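Local coordinates for protein transcriptional activator, putative (Pyrococcus furiosus, PDB 1RTW) that is of unknown function but belongs to the all-helical TENA/THI-4/PQQC family and carries the name of a putative transcriptional activator, at residues N12-F17 / E193-E198; H20-E25 / I200-A205; S77-M82 / N154-Q159. All coordinates share one frame; numbering follows the deposited sequence.

Contacts 1 and 2 lie next to each other where the N-terminal helices 11-15 and 21-28, consecutive in the chain, pack along the C-terminal part of helix 181-201 and the residues that continue it. Their centres are about 12 Å apart, and they join where Phe-17 CB of contact 1 lies 3.7 Å from Trp-202 CD1 of contact 2. Contact 3 is nested in sequence inside both loops, about 21 and 19 Å from contacts 1 and 2 between centres. Tyr-132 links the regions, its ring meeting both Trp-202 and Trp-156. Phosphate, probably from the crystallisation liquor, comes within about 3 Å of the Glu-79 side chain and about 6 Å of that of Glu-198 (nearest atoms).

Contact 1: N12-F17 / E193-E198; sequences NIWRRF and EVSKFE
Trp-14 and Ser-195 supply the polar link where the short N-terminal helix 11-15 packs on the long C-terminal helix 181-201 of this all-helical fold. The indole NE1 donates to Ser-195 OG at 2.8 Å, with the hydroxyl lying in the plane of the ring and the N-H pointing almost straight at it (164°). Serine suits the spot because its hydroxyl can also give its own proton, which goes to Phe-191 O one turn earlier, so a buried OG accepts from across the interface and donates to its own helix.

Around this bond, methyl and ring carbons pack on the neighbouring helix, including the carbonyl of Ser-195. Ile-13 reaches across with both branches: CG2 rests 3.8 Å from Ser-195 O, while CD1 touches Lys-196 CG, also at 3.8 Å, so that the aliphatic part of the lysine is used and its extended chain can carry the amine onward. Phe-17 CE2 approaches Glu-198 CB at 4.2 Å. Setting CG between the backbone N and the carbonyl carbon (chi1 66°) brings Phe-17 CZ over the rim of one Trp-14 face, 3.5 Å above the plane.

Further out, Tyr-105 OH binds Glu-198 OE2, and Lys-130 and Cys-127 of helix 118-142 touch Trp-14 and Ser-195. The chemistry is therefore that of a mixed interface: the Ser-195 hydroxyl, giving its proton to Phe-191 O, is left to accept from a buried indole N-H.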
loop_
_atom_site.group_PDB
_atom_site.type_symbol
_atom_site.label_atom_id
_atom_site.label_comp_id
_atom_site.label_asym_id
_atom_site.label_seq_id
_atom_site.Cartn_x
_atom_site.Cartn_y
_atom_site.Cartn_z
ATOM N N ASN B 12 32.660 -3.640 5.564
ATOM C CA ASN B 12 33.245 -2.546 6.328
ATOM C C ASN B 12 32.252 -2.044 7.381
ATOM O O ASN B 12 32.624 -1.813 8.535
ATOM C CB ASN B 12 33.687 -1.410 5.398
ATOM C CG ASN B 12 35.022 -0.794 5.814
ATOM O OD1 ASN B 12 35.975 -0.763 5.029
ATOM N ND2 ASN B 12 35.095 -0.307 7.052
ATOM N N ILE B 13 30.981 -1.932 6.999
ATOM C CA ILE B 13 29.945 -1.482 7.923
ATOM C C ILE B 13 29.642 -2.562 8.959
ATOM O O ILE B 13 29.511 -2.271 10.145
ATOM C CB ILE B 13 28.645 -1.105 7.181
ATOM C CG1 ILE B 13 28.926 0.041 6.207
ATOM C CG2 ILE B 13 27.558 -0.695 8.182
ATOM C CD1 ILE B 13 27.717 0.470 5.392
ATOM N N TRP B 14 29.542 -3.812 8.512
ATOM C CA TRP B 14 29.262 -4.920 9.424
ATOM C C TRP B 14 30.362 -5.110 10.459
ATOM O O TRP B 14 30.084 -5.462 11.605
ATOM C CB TRP B 14 29.025 -6.223 8.651
ATOM C CG TRP B 14 27.664 -6.278 8.016
ATOM C CD1 TRP B 14 27.055 -5.288 7.293
ATOM C CD2 TRP B 14 26.726 -7.359 8.079
ATOM N NE1 TRP B 14 25.801 -5.683 6.913
ATOM C CE2 TRP B 14 25.567 -6.951 7.390
ATOM C CE3 TRP B 14 26.747 -8.633 8.663
ATOM C CZ2 TRP B 14 24.443 -7.767 7.255
ATOM C CZ3 TRP B 14 25.628 -9.447 8.528
ATOM C CH2 TRP B 14 24.492 -9.005 7.833
ATOM N N ARG B 15 31.606 -4.853 10.059
ATOM C CA ARG B 15 32.746 -4.991 10.960
ATOM C C ARG B 15 32.565 -4.060 12.152
ATOM O O ARG B 15 32.982 -4.381 13.267
ATOM C CB ARG B 15 34.058 -4.667 10.237
ATOM C CG ARG B 15 35.285 -5.314 10.868
ATOM C CD ARG B 15 36.579 -4.775 10.279
ATOM N NE ARG B 15 36.641 -4.923 8.824
ATOM C CZ ARG B 15 36.741 -3.906 7.969
ATOM N NH1 ARG B 15 36.788 -2.657 8.420
ATOM N NH2 ARG B 15 36.786 -4.135 6.661
ATOM N N ARG B 16 31.924 -2.918 11.912
ATOM C CA ARG B 16 31.667 -1.946 12.966
ATOM C C ARG B 16 30.718 -2.487 14.044
ATOM O O ARG B 16 30.738 -2.001 15.176
ATOM C CB ARG B 16 31.169 -0.611 12.395
ATOM C CG ARG B 16 32.239 0.247 11.699
ATOM C CD ARG B 16 31.629 1.537 11.157
ATOM N NE ARG B 16 32.583 2.380 10.439
ATOM C CZ ARG B 16 32.240 3.439 9.708
ATOM N NH1 ARG B 16 30.962 3.788 9.594
ATOM N NH2 ARG B 16 33.172 4.156 9.089
ATOM N N PHE B 17 29.881 -3.473 13.709
ATOM C CA PHE B 17 29.013 -4.063 14.736
ATOM C C PHE B 17 29.355 -5.517 15.086
ATOM O O PHE B 17 28.641 -6.183 15.839
ATOM C CB PHE B 17 27.507 -3.861 14.465
ATOM C CG PHE B 17 26.972 -4.566 13.242
ATOM C CD1 PHE B 17 26.642 -5.916 13.288
ATOM C CD2 PHE B 17 26.684 -3.846 12.078
ATOM C CE1 PHE B 17 26.026 -6.543 12.204
ATOM C CE2 PHE B 17 26.068 -4.456 10.985
ATOM C CZ PHE B 17 25.734 -5.808 11.049
ATOM N N GLU B 193 21.796 0.367 2.984
ATOM C CA GLU B 193 21.073 1.265 3.864
ATOM C C GLU B 193 20.603 0.539 5.126
ATOM O O GLU B 193 20.732 1.079 6.225
ATOM C CB GLU B 193 19.906 1.909 3.101
ATOM C CG GLU B 193 19.277 3.130 3.769
ATOM C CD GLU B 193 20.203 4.349 3.854
ATOM O OE1 GLU B 193 19.822 5.327 4.540
ATOM O OE2 GLU B 193 21.293 4.350 3.229
ATOM N N VAL B 194 20.104 -0.692 4.983
ATOM C CA VAL B 194 19.653 -1.441 6.155
ATOM C C VAL B 194 20.852 -1.744 7.060
ATOM O O VAL B 194 20.732 -1.726 8.291
ATOM C CB VAL B 194 18.881 -2.747 5.779
ATOM C CG1 VAL B 194 18.537 -3.561 7.038
ATOM C CG2 VAL B 194 17.602 -2.398 5.051
ATOM N N SER B 195 22.016 -1.946 6.439
ATOM C CA SER B 195 23.257 -2.222 7.166
ATOM C C SER B 195 23.628 -1.058 8.078
ATOM O O SER B 195 23.999 -1.261 9.233
ATOM C CB SER B 195 24.405 -2.492 6.187
ATOM O OG SER B 195 24.246 -3.739 5.544
ATOM N N LYS B 196 23.522 0.158 7.549
ATOM C CA LYS B 196 23.817 1.376 8.303
ATOM C C LYS B 196 22.860 1.526 9.487
ATOM O O LYS B 196 23.255 1.945 10.575
ATOM C CB LYS B 196 23.707 2.602 7.389
ATOM C CG LYS B 196 24.807 2.696 6.345
ATOM C CD LYS B 196 24.643 3.924 5.457
ATOM C CE LYS B 196 25.687 3.925 4.323
ATOM N NZ LYS B 196 25.580 5.109 3.407
ATOM N N PHE B 197 21.597 1.185 9.255
ATOM C CA PHE B 197 20.574 1.258 10.284
ATOM C C PHE B 197 20.867 0.270 11.402
ATOM O O PHE B 197 20.698 0.598 12.574
ATOM C CB PHE B 197 19.190 1.004 9.687
ATOM C CG PHE B 197 18.519 2.243 9.167
ATOM C CD1 PHE B 197 18.336 3.345 9.995
ATOM C CD2 PHE B 197 18.037 2.298 7.872
ATOM C CE1 PHE B 197 17.676 4.487 9.537
ATOM C CE2 PHE B 197 17.379 3.430 7.406
ATOM C CZ PHE B 197 17.197 4.527 8.242
ATOM N N GLU B 198 21.325 -0.924 11.033
ATOM C CA GLU B 198 21.677 -1.960 12.007
ATOM C C GLU B 198 22.829 -1.479 12.883
ATOM O O GLU B 198 22.817 -1.638 14.105
ATOM C CB GLU B 198 22.110 -3.245 11.288
ATOM C CG GLU B 198 20.959 -4.120 10.808
ATOM C CD GLU B 198 20.148 -4.699 11.960
ATOM O OE1 GLU B 198 20.757 -5.201 12.921
ATOM O OE2 GLU B 198 18.903 -4.648 11.921
#

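Contact 2: H20-E25 / I200-A205; sequences HKFLIE and IFWDIA
Backbones come closest at Phe-22 and Trp-202, whose CA atoms are 6.4 Å apart where the first turn of helix 21-28 faces the C-terminal part of helix 181-201 and the residues that continue it. His-20, the N-cap of helix 21-28, uses both ring nitrogens: ND1 accepts from Phe-22 N at 2.9 Å, and NE2 donates to Asp-203 OD2, also at 2.9 Å. This His-carboxylate hydrogen bond fits an imidazole with its proton on NE2. The carboxylate oxygen lies near the plane of the imidazole, yet is met from above its own carboxylate plane.

Held at both nitrogens, the imidazole offers a flat surface to Trp-202, whose CB sits 3.3 Å from the ring centroid, almost directly over it, in a close CH-pi contact. The indole runs on past the imidazole, and Leu-23 and Phe-22 meet it from the same side. Leu-23 CD2 lies over the face, 3.6 Å from Trp-202 CH2, while Phe-22 CD1 approaches obliquely, 3.5 Å from Trp-202 CE3, completing an aromatic cluster with His-20. Phe-22 CG points opposite its own backbone N (chi1 -173°), which also puts CD2 3.7 Å from Ala-205 CB; a small methyl is well matched to the broad phenyl there.

Helix 118-142 packs on Leu-23 and Trp-202 through Ala-135, Trp-39 of helix 33-60 meets Phe-22 and Ala-205, and Arg-101 of helix 100-115 touches Asp-203.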
loop_
_atom_site.group_PDB
_atom_site.type_symbol
_atom_site.label_atom_id
_atom_site.label_comp_id
_atom_site.label_asym_id
_atom_site.label_seq_id
_atom_site.Cartn_x
_atom_site.Cartn_y
_atom_site.Cartn_z
ATOM N N HIS B 20 30.128 -4.531 18.282
ATOM C CA HIS B 20 29.849 -3.131 18.573
ATOM C C HIS B 20 30.028 -3.030 20.077
ATOM O O HIS B 20 29.957 -4.044 20.773
ATOM C CB HIS B 20 28.409 -2.764 18.204
ATOM C CG HIS B 20 28.016 -1.376 18.605
ATOM N ND1 HIS B 20 27.531 -1.071 19.858
ATOM C CD2 HIS B 20 28.040 -0.207 17.919
ATOM C CE1 HIS B 20 27.274 0.223 19.928
ATOM N NE2 HIS B 20 27.574 0.771 18.762
ATOM N N LYS B 21 30.255 -1.813 20.567
ATOM C CA LYS B 21 30.440 -1.552 21.993
ATOM C C LYS B 21 29.435 -2.334 22.836
ATOM O O LYS B 21 29.810 -3.016 23.796
ATOM C CB LYS B 21 30.291 -0.048 22.263
ATOM C CG LYS B 21 30.501 0.383 23.702
ATOM C CD LYS B 21 30.192 1.873 23.868
ATOM C CE LYS B 21 30.331 2.315 25.317
ATOM N NZ LYS B 21 29.926 3.745 25.501
ATOM N N PHE B 22 28.173 -2.287 22.419
ATOM C CA PHE B 22 27.096 -2.969 23.125
ATOM C C PHE B 22 27.318 -4.474 23.245
ATOM O O PHE B 22 27.012 -5.065 24.283
ATOM C CB PHE B 22 25.757 -2.689 22.434
ATOM C CG PHE B 22 24.560 -3.204 23.186
ATOM C CD1 PHE B 22 24.047 -4.469 22.923
ATOM C CD2 PHE B 22 23.925 -2.404 24.134
ATOM C CE1 PHE B 22 22.917 -4.929 23.589
ATOM C CE2 PHE B 22 22.790 -2.853 24.810
ATOM C CZ PHE B 22 22.285 -4.121 24.535
ATOM N N LEU B 23 27.844 -5.087 22.187
ATOM C CA LEU B 23 28.098 -6.524 22.173
ATOM C C LEU B 23 29.271 -6.923 23.061
ATOM O O LEU B 23 29.259 -7.999 23.655
ATOM C CB LEU B 23 28.309 -7.021 20.740
ATOM C CG LEU B 23 27.181 -6.699 19.742
ATOM C CD1 LEU B 23 27.491 -7.311 18.395
ATOM C CD2 LEU B 23 25.839 -7.205 20.242
ATOM N N ILE B 24 30.280 -6.059 23.148
ATOM C CA ILE B 24 31.446 -6.320 23.988
ATOM C C ILE B 24 31.007 -6.343 25.444
ATOM O O ILE B 24 31.449 -7.187 26.227
ATOM C CB ILE B 24 32.509 -5.210 23.852
ATOM C CG1 ILE B 24 33.079 -5.184 22.437
ATOM C CG2 ILE B 24 33.621 -5.412 24.877
ATOM C CD1 ILE B 24 33.999 -4.001 22.182
ATOM N N GLU B 25 30.121 -5.420 25.793
ATOM C CA GLU B 25 29.644 -5.321 27.158
ATOM C C GLU B 25 28.722 -6.464 27.526
ATOM O O GLU B 25 28.725 -6.919 28.666
ATOM C CB GLU B 25 28.998 -3.961 27.397
ATOM C CG GLU B 25 29.979 -2.817 27.190
ATOM C CD GLU B 25 29.417 -1.459 27.547
ATOM O OE1 GLU B 25 28.222 -1.345 27.883
ATOM O OE2 GLU B 25 30.198 -0.495 27.489
ATOM N N ILE B 200 23.774 1.624 13.465
ATOM C CA ILE B 200 23.335 2.765 14.246
ATOM C C ILE B 200 22.422 2.394 15.411
ATOM O O ILE B 200 22.471 3.022 16.471
ATOM C CB ILE B 200 22.617 3.782 13.315
ATOM C CG1 ILE B 200 23.643 4.442 12.391
ATOM C CG2 ILE B 200 21.866 4.838 14.115
ATOM C CD1 ILE B 200 23.013 5.269 11.285
ATOM N N PHE B 201 21.604 1.366 15.223
ATOM C CA PHE B 201 20.680 0.964 16.268
ATOM C C PHE B 201 21.361 0.645 17.594
ATOM O O PHE B 201 20.832 0.977 18.659
ATOM C CB PHE B 201 19.838 -0.224 15.806
ATOM C CG PHE B 201 18.511 -0.316 16.480
ATOM C CD1 PHE B 201 18.378 -0.978 17.701
ATOM C CD2 PHE B 201 17.379 0.252 15.888
ATOM C CE1 PHE B 201 17.134 -1.076 18.322
ATOM C CE2 PHE B 201 16.128 0.163 16.492
ATOM C CZ PHE B 201 16.002 -0.503 17.714
ATOM N N TRP B 202 22.535 0.019 17.532
ATOM C CA TRP B 202 23.256 -0.339 18.751
ATOM C C TRP B 202 23.575 0.878 19.618
ATOM O O TRP B 202 23.586 0.775 20.841
ATOM C CB TRP B 202 24.533 -1.107 18.424
ATOM C CG TRP B 202 24.300 -2.426 17.738
ATOM C CD1 TRP B 202 24.572 -2.729 16.434
ATOM C CD2 TRP B 202 23.719 -3.609 18.311
ATOM N NE1 TRP B 202 24.190 -4.020 16.158
ATOM C CE2 TRP B 202 23.671 -4.582 17.288
ATOM C CE3 TRP B 202 23.231 -3.934 19.577
ATOM C CZ2 TRP B 202 23.150 -5.864 17.502
ATOM C CZ3 TRP B 202 22.710 -5.209 19.786
ATOM C CH2 TRP B 202 22.678 -6.158 18.753
ATOM N N ASP B 203 23.793 2.033 18.989
ATOM C CA ASP B 203 24.100 3.266 19.723
ATOM C C ASP B 203 22.954 3.764 20.606
ATOM O O ASP B 203 23.186 4.466 21.592
ATOM C CB ASP B 203 24.501 4.394 18.762
ATOM C CG ASP B 203 25.814 4.124 18.052
ATOM O OD1 ASP B 203 25.928 4.476 16.854
ATOM O OD2 ASP B 203 26.733 3.568 18.692
ATOM N N ILE B 204 21.724 3.405 20.248
ATOM C CA ILE B 204 20.539 3.822 20.991
ATOM C C ILE B 204 20.638 3.545 22.488
ATOM O O ILE B 204 20.194 4.353 23.296
ATOM C CB ILE B 204 19.263 3.158 20.418
ATOM C CG1 ILE B 204 18.952 3.729 19.033
ATOM C CG2 ILE B 204 18.087 3.378 21.342
ATOM C CD1 ILE B 204 17.824 3.008 18.307
ATOM N N ALA B 205 21.231 2.416 22.855
ATOM C CA ALA B 205 21.374 2.061 24.260
ATOM C C ALA B 205 22.117 3.131 25.075
ATOM O O ALA B 205 21.827 3.339 26.258
ATOM C CB ALA B 205 22.079 0.737 24.377
#

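Contact 3: S77-M82 / N154-Q159; sequences SKELEM and NHWSSQ
In the all-helical fold of the TENA/THI-4/PQQC family, helix 66-89 here meets the last turn of helix 150-157, Glu-79 and Met-82 facing His-155 and Trp-156. Glu-79 OE2 accepts from Trp-156 NE1 at 3.2 Å. The bond is bent (141°): the oxygen is tilted 27° out of the indole plane, and the donor comes from above the carboxylate plane. The same oxygen lies at the edge of the imidazole, 3.1 Å from His-155 CE1, with the carboxylate turned nearly perpendicular to both rings. An extended glutamate suits this place because its length carries the carboxylate from one helix to the other.

Met-82, present as selenomethionine, packs alongside. The final bend of its chain (chi3 73°) brings CE over a face of the indole, 3.9 Å from Trp-156 CH2, while SE packs on His-155 CB at 3.8 Å. His-155 ND1 also stands over the rim of the Trp-156 ring, 3.5 Å above its plane, so the two aromatic neighbours are packed on each other as well as on the facing helix.

Ser-158 OG donates to His-155 O at 3.0 Å and caps Phe-161 N, tying the helix end to the next helix. Phe-161 and Tyr-132 add edge-to-face contacts to Trp-156. Through OE2, the indole N-H probably fixes the rotation of the carboxylate; a phosphate ion, probably from the crystallisation liquor, lies close to OE1.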
loop_
_atom_site.group_PDB
_atom_site.type_symbol
_atom_site.label_atom_id
_atom_site.label_comp_id
_atom_site.label_asym_id
_atom_site.label_seq_id
_atom_site.Cartn_x
_atom_site.Cartn_y
_atom_site.Cartn_z
ATOM N N SER B 77 6.975 -13.577 15.706
ATOM C CA SER B 77 6.002 -12.997 16.651
ATOM C C SER B 77 6.249 -13.490 18.082
ATOM O O SER B 77 5.859 -12.833 19.049
ATOM C CB SER B 77 4.566 -13.355 16.264
ATOM O OG SER B 77 4.296 -14.728 16.523
ATOM N N LYS B 78 6.882 -14.654 18.203
ATOM C CA LYS B 78 7.192 -15.227 19.509
ATOM C C LYS B 78 8.149 -14.320 20.279
ATOM O O LYS B 78 8.111 -14.269 21.522
ATOM C CB LYS B 78 7.774 -16.634 19.351
ATOM C CG LYS B 78 6.795 -17.755 19.678
ATOM C CD LYS B 78 5.404 -17.504 19.102
ATOM C CE LYS B 78 4.364 -18.444 19.711
ATOM N NZ LYS B 78 2.968 -18.005 19.407
ATOM N N GLU B 79 8.958 -13.566 19.526
ATOM C CA GLU B 79 9.926 -12.621 20.091
ATOM C C GLU B 79 9.230 -11.587 20.970
ATOM O O GLU B 79 9.818 -11.093 21.923
ATOM C CB GLU B 79 10.711 -11.899 18.983
ATOM C CG GLU B 79 11.671 -12.770 18.188
ATOM C CD GLU B 79 12.462 -11.987 17.139
ATOM O OE1 GLU B 79 12.350 -10.742 17.077
ATOM O OE2 GLU B 79 13.210 -12.620 16.372
ATOM N N LEU B 80 7.982 -11.255 20.642
ATOM C CA LEU B 80 7.226 -10.288 21.434
ATOM C C LEU B 80 7.081 -10.778 22.859
ATOM O O LEU B 80 7.301 -10.015 23.797
ATOM C CB LEU B 80 5.834 -10.047 20.849
ATOM C CG LEU B 80 5.810 -9.388 19.476
ATOM C CD1 LEU B 80 4.370 -9.215 19.024
ATOM C CD2 LEU B 80 6.547 -8.053 19.527
ATOM N N GLU B 81 6.700 -12.047 23.013
ATOM C CA GLU B 81 6.532 -12.659 24.327
ATOM C C GLU B 81 7.874 -12.648 25.058
ATOM O O GLU B 81 7.938 -12.389 26.254
ATOM C CB GLU B 81 6.034 -14.105 24.189
ATOM C CG GLU B 81 4.776 -14.269 23.333
ATOM C CD GLU B 81 4.427 -15.728 23.038
ATOM O OE1 GLU B 81 3.260 -15.995 22.668
ATOM O OE2 GLU B 81 5.311 -16.607 23.163
HETATM N N MSE B 82 8.950 -12.911 24.323
HETATM C CA MSE B 82 10.287 -12.920 24.904
HETATM C C MSE B 82 10.637 -11.553 25.505
HETATM O O MSE B 82 11.216 -11.473 26.593
HETATM C CB MSE B 82 11.310 -13.332 23.845
HETATM C CG MSE B 82 12.748 -13.206 24.290
HETATM SE SE MSE B 82 14.001 -13.833 22.979
HETATM C CE MSE B 82 13.858 -12.403 21.696
ATOM N N ASN B 154 20.720 -16.599 23.229
ATOM C CA ASN B 154 20.396 -17.919 22.704
ATOM C C ASN B 154 19.434 -17.886 21.530
ATOM O O ASN B 154 19.656 -18.570 20.540
ATOM C CB ASN B 154 19.806 -18.822 23.798
ATOM C CG ASN B 154 20.855 -19.305 24.794
ATOM O OD1 ASN B 154 22.052 -19.387 24.478
ATOM N ND2 ASN B 154 20.408 -19.631 26.008
ATOM N N HIS B 155 18.364 -17.103 21.634
ATOM C CA HIS B 155 17.392 -17.047 20.554
ATOM C C HIS B 155 17.978 -16.622 19.205
ATOM O O HIS B 155 17.797 -17.317 18.210
ATOM C CB HIS B 155 16.195 -16.153 20.909
ATOM C CG HIS B 155 15.233 -15.978 19.771
ATOM N ND1 HIS B 155 15.108 -14.789 19.085
ATOM C CD2 HIS B 155 14.445 -16.868 19.133
ATOM C CE1 HIS B 155 14.290 -14.963 18.064
ATOM N NE2 HIS B 155 13.872 -16.211 18.066
ATOM N N TRP B 156 18.722 -15.521 19.182
ATOM C CA TRP B 156 19.285 -15.047 17.925
ATOM C C TRP B 156 20.530 -15.770 17.418
ATOM O O TRP B 156 20.903 -15.624 16.247
ATOM C CB TRP B 156 19.502 -13.540 17.972
ATOM C CG TRP B 156 18.222 -12.791 17.862
ATOM C CD1 TRP B 156 17.278 -12.919 16.881
ATOM C CD2 TRP B 156 17.743 -11.787 18.746
ATOM N NE1 TRP B 156 16.239 -12.053 17.102
ATOM C CE2 TRP B 156 16.498 -11.343 18.256
ATOM C CE3 TRP B 156 18.240 -11.213 19.923
ATOM C CZ2 TRP B 156 15.750 -10.350 18.879
ATOM C CZ3 TRP B 156 17.504 -10.229 20.545
ATOM C CH2 TRP B 156 16.266 -9.809 20.027
ATOM N N SER B 157 21.160 -16.551 18.292
ATOM C CA SER B 157 22.352 -17.310 17.924
ATOM C C SER B 157 22.044 -18.801 17.772
ATOM O O SER B 157 22.892 -19.569 17.318
ATOM C CB SER B 157 23.454 -17.119 18.971
ATOM O OG SER B 157 23.101 -17.722 20.207
ATOM N N SER B 158 20.823 -19.199 18.126
ATOM C CA SER B 158 20.415 -20.605 18.048
ATOM C C SER B 158 20.486 -21.205 16.646
ATOM O O SER B 158 20.459 -20.491 15.643
ATOM C CB SER B 158 18.999 -20.789 18.604
ATOM O OG SER B 158 18.017 -20.264 17.721
ATOM N N GLN B 159 20.568 -22.532 16.597
ATOM C CA GLN B 159 20.623 -23.270 15.339
ATOM C C GLN B 159 19.318 -23.038 14.582
ATOM O O GLN B 159 19.311 -22.930 13.360
ATOM C CB GLN B 159 20.811 -24.769 15.611
ATOM C CG GLN B 159 20.993 -25.641 14.363
ATOM C CD GLN B 159 22.310 -25.398 13.639
ATOM O OE1 GLN B 159 23.147 -24.606 14.079
ATOM N NE2 GLN B 159 22.500 -26.089 12.521
#